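Local structure of lovastatin nonaketide synthase, polyketide synthase component (Aspergillus terreus, 7CPX) at residues Leu2168-Met2176 against Glu2363-Ala2371. The protein builds the nonaketide backbone of lovastatin as an iterative, multidomain polyketide synthase, condensing malonyl units and working with the partner enzyme LovC. The protein carries 2 engineered substitutions. Sequence-based numbering, arbitrary orientation.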
loop_
_atom_site.group_PDB
_atom_site.type_symbol
_atom_site.label_atom_id
_atom_site.label_comp_id
_atom_site.label_asym_id
_atom_site.label_seq_id
_atom_site.Cartn_x
_atom_site.Cartn_y
_atom_site.Cartn_z
ATOM N N LEU A 2168 35.195 -3.771 41.304
ATOM C CA LEU A 2168 34.718 -2.484 41.797
ATOM C C LEU A 2168 35.776 -1.406 41.609
ATOM O O LEU A 2168 35.494 -0.322 41.083
ATOM C CB LEU A 2168 34.327 -2.612 43.269
ATOM C CG LEU A 2168 33.907 -1.347 44.021
ATOM C CD1 LEU A 2168 33.074 -1.735 45.226
ATOM C CD2 LEU A 2168 35.105 -0.518 44.463
ATOM N N GLY A 2169 37.006 -1.689 42.035
ATOM C CA GLY A 2169 38.060 -0.700 41.917
ATOM C C GLY A 2169 38.403 -0.380 40.477
ATOM O O GLY A 2169 38.656 0.775 40.130
ATOM N N ARG A 2170 38.428 -1.401 39.620
ATOM C CA ARG A 2170 38.723 -1.171 38.211
ATOM C C ARG A 2170 37.632 -0.339 37.548
ATOM O O ARG A 2170 37.925 0.552 36.741
ATOM C CB ARG A 2170 38.901 -2.508 37.498
ATOM C CG ARG A 2170 40.191 -3.207 37.873
ATOM C CD ARG A 2170 40.328 -4.537 37.172
ATOM N NE ARG A 2170 39.296 -5.478 37.588
ATOM C CZ ARG A 2170 39.193 -6.720 37.136
ATOM N NH1 ARG A 2170 40.042 -7.203 36.245
ATOM N NH2 ARG A 2170 38.215 -7.497 37.591
ATOM N N SER A 2171 36.368 -0.614 37.876
ATOM C CA SER A 2171 35.281 0.205 37.356
ATOM C C SER A 2171 35.410 1.643 37.838
ATOM O O SER A 2171 35.217 2.589 37.064
ATOM C CB SER A 2171 33.936 -0.379 37.780
ATOM O OG SER A 2171 33.847 -0.472 39.190
ATOM N N LEU A 2172 35.740 1.826 39.117
ATOM C CA LEU A 2172 35.905 3.175 39.642
ATOM C C LEU A 2172 37.038 3.900 38.930
ATOM O O LEU A 2172 36.924 5.087 38.617
ATOM C CB LEU A 2172 36.168 3.125 41.145
ATOM C CG LEU A 2172 36.129 4.480 41.852
ATOM C CD1 LEU A 2172 34.710 5.009 41.919
ATOM C CD2 LEU A 2172 36.719 4.372 43.241
ATOM N N GLY A 2173 38.140 3.198 38.667
ATOM C CA GLY A 2173 39.257 3.821 37.977
ATOM C C GLY A 2173 38.932 4.192 36.543
ATOM O O GLY A 2173 39.312 5.268 36.068
ATOM N N ARG A 2174 38.239 3.305 35.825
ATOM C CA ARG A 2174 37.867 3.628 34.453
ATOM C C ARG A 2174 36.904 4.807 34.424
ATOM O O ARG A 2174 36.998 5.676 33.550
ATOM C CB ARG A 2174 37.269 2.409 33.748
ATOM C CG ARG A 2174 35.823 2.094 34.086
ATOM C CD ARG A 2174 35.280 1.014 33.172
ATOM N NE ARG A 2174 35.329 1.418 31.771
ATOM C CZ ARG A 2174 34.408 2.158 31.169
ATOM N NH1 ARG A 2174 33.341 2.598 31.815
ATOM N NH2 ARG A 2174 34.563 2.469 29.886
ATOM N N TRP A 2175 35.984 4.870 35.389
ATOM C CA TRP A 2175 35.106 6.029 35.493
ATOM C C TRP A 2175 35.903 7.295 35.787
ATOM O O TRP A 2175 35.653 8.354 35.195
ATOM C CB TRP A 2175 34.060 5.781 36.581
ATOM C CG TRP A 2175 33.307 6.997 36.979
ATOM C CD1 TRP A 2175 32.159 7.469 36.422
ATOM C CD2 TRP A 2175 33.644 7.901 38.033
ATOM N NE1 TRP A 2175 31.760 8.616 37.060
ATOM C CE2 TRP A 2175 32.656 8.901 38.056
ATOM C CE3 TRP A 2175 34.688 7.962 38.959
ATOM C CZ2 TRP A 2175 32.683 9.951 38.965
ATOM C CZ3 TRP A 2175 34.710 9.002 39.863
ATOM C CH2 TRP A 2175 33.716 9.983 39.859
ATOM N N MET A 2176 36.875 7.202 36.696
ATOM C CA MET A 2176 37.726 8.344 37.003
ATOM C C MET A 2176 38.390 8.878 35.744
ATOM O O MET A 2176 38.316 10.076 35.445
ATOM C CB MET A 2176 38.791 7.941 38.020
ATOM C CG MET A 2176 38.350 7.928 39.461
ATOM S SD MET A 2176 39.762 7.533 40.508
ATOM C CE MET A 2176 39.117 7.906 42.129
ATOM N N GLU A 2363 27.236 -0.385 40.046
ATOM C CA GLU A 2363 28.600 0.013 39.722
ATOM C C GLU A 2363 28.668 1.506 39.431
ATOM O O GLU A 2363 29.488 2.233 40.003
ATOM C CB GLU A 2363 29.096 -0.802 38.525
ATOM C CG GLU A 2363 30.443 -0.377 37.963
ATOM C CD GLU A 2363 30.834 -1.189 36.744
ATOM O OE1 GLU A 2363 30.316 -2.315 36.589
ATOM O OE2 GLU A 2363 31.651 -0.700 35.936
ATOM N N HIS A 2364 27.788 1.985 38.552
ATOM C CA HIS A 2364 27.783 3.398 38.200
ATOM C C HIS A 2364 27.140 4.249 39.285
ATOM O O HIS A 2364 27.533 5.404 39.474
ATOM C CB HIS A 2364 27.071 3.587 36.864
ATOM C CG HIS A 2364 27.532 2.628 35.813
ATOM N ND1 HIS A 2364 28.731 2.774 35.149
ATOM C CD2 HIS A 2364 26.971 1.493 35.335
ATOM C CE1 HIS A 2364 28.882 1.777 34.296
ATOM N NE2 HIS A 2364 27.829 0.985 34.389
ATOM N N GLU A 2365 26.172 3.704 40.021
ATOM C CA GLU A 2365 25.681 4.414 41.196
ATOM C C GLU A 2365 26.754 4.486 42.274
ATOM O O GLU A 2365 26.838 5.480 43.002
ATOM C CB GLU A 2365 24.421 3.746 41.736
ATOM C CG GLU A 2365 23.166 4.096 40.959
ATOM C CD GLU A 2365 21.906 3.644 41.661
ATOM O OE1 GLU A 2365 22.015 2.839 42.610
ATOM O OE2 GLU A 2365 20.807 4.090 41.268
ATOM N N LEU A 2366 27.591 3.454 42.383
ATOM C CA LEU A 2366 28.740 3.540 43.276
ATOM C C LEU A 2366 29.715 4.608 42.801
ATOM O O LEU A 2366 30.305 5.329 43.613
ATOM C CB LEU A 2366 29.441 2.187 43.374
ATOM C CG LEU A 2366 30.772 2.195 44.129
ATOM C CD1 LEU A 2366 30.598 2.742 45.533
ATOM C CD2 LEU A 2366 31.355 0.803 44.177
ATOM N N HIS A 2367 29.907 4.713 41.485
ATOM C CA HIS A 2367 30.740 5.786 40.951
ATOM C C HIS A 2367 30.161 7.146 41.311
ATOM O O HIS A 2367 30.897 8.066 41.678
ATOM C CB HIS A 2367 30.871 5.645 39.436
ATOM C CG HIS A 2367 31.522 4.372 39.001
ATOM N ND1 HIS A 2367 31.511 3.939 37.693
ATOM C CD2 HIS A 2367 32.209 3.438 39.699
ATOM C CE1 HIS A 2367 32.160 2.792 37.606
ATOM N NE2 HIS A 2367 32.594 2.466 38.809
ATOM N N THR A 2368 28.840 7.289 41.204
ATOM C CA THR A 2368 28.187 8.540 41.578
ATOM C C THR A 2368 28.382 8.837 43.060
ATOM O O THR A 2368 28.628 9.984 43.448
ATOM C CB THR A 2368 26.698 8.468 41.239
ATOM O OG1 THR A 2368 26.537 8.114 39.859
ATOM C CG2 THR A 2368 26.013 9.801 41.492
ATOM N N LEU A 2369 28.256 7.814 43.906
ATOM C CA LEU A 2369 28.448 8.000 45.341
ATOM C C LEU A 2369 29.872 8.442 45.650
ATOM O O LEU A 2369 30.088 9.362 46.448
ATOM C CB LEU A 2369 28.109 6.700 46.072
ATOM C CG LEU A 2369 28.591 6.517 47.511
ATOM C CD1 LEU A 2369 28.087 7.624 48.415
ATOM C CD2 LEU A 2369 28.137 5.164 48.026
ATOM N N PHE A 2370 30.857 7.805 45.017
ATOM C CA PHE A 2370 32.244 8.208 45.214
ATOM C C PHE A 2370 32.476 9.625 44.708
ATOM O O PHE A 2370 33.213 10.404 45.326
ATOM C CB PHE A 2370 33.178 7.229 44.505
ATOM C CG PHE A 2370 34.624 7.616 44.577
ATOM C CD1 PHE A 2370 35.175 8.462 43.635
ATOM C CD2 PHE A 2370 35.432 7.132 45.588
ATOM C CE1 PHE A 2370 36.500 8.822 43.700
ATOM C CE2 PHE A 2370 36.760 7.486 45.658
ATOM C CZ PHE A 2370 37.297 8.333 44.713
ATOM N N ALA A 2371 31.866 9.972 43.576
ATOM C CA ALA A 2371 32.002 11.317 43.034
ATOM C C ALA A 2371 31.458 12.345 44.009
ATOM O O ALA A 2371 32.082 13.382 44.257
ATOM C CB ALA A 2371 31.261 11.415 41.704
#
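The imidazole of His-2367 lies between Trp-2175 CB on one face, 3.7 Å from the ring centroid, and its own helix on the other, where Glu-2363 O sits toward the rim; Ser-2171 CB meets its edge in plane. In return, His-2367 CB stands almost squarely over the five-membered ring of Trp-2175, 3.6 Å from its centroid, and the two rings are inclined at 33°. These groups join two helices of the Rossmann-type ketoreductase domain, 2167-2178 and 2363-2385, which pass at 63° and 9.8 Å between local axes. Phe-2370 takes Leu-2172 CD2 over one face, while Phe-2288 meets it edge-to-face. Both helices rest on strand 2288-2294 of the parallel sheet: Leu-2172 touches Phe-2292, and Phe-2370 touches Val-2290. The side chain of Leu-2168, one of the residues lining the NADP pocket, crosses that of Leu-2366 at about a right angle, CD1 against CD2. With CG anti to the backbone N (chi1 167°), the indole extends across to Ala-2371, CZ2 and CH2 meeting its CB, while NE1 is hydrogen-bonded to Asp-2148 OD2. Polar linkage between the helices is slight: His-2367 NE2 donates a weak bond to Ser-2171 OG at 3.2 Å, and that hydroxyl turns to carbonyls of its own helix, Leu-2168 O and Asp-2167 O.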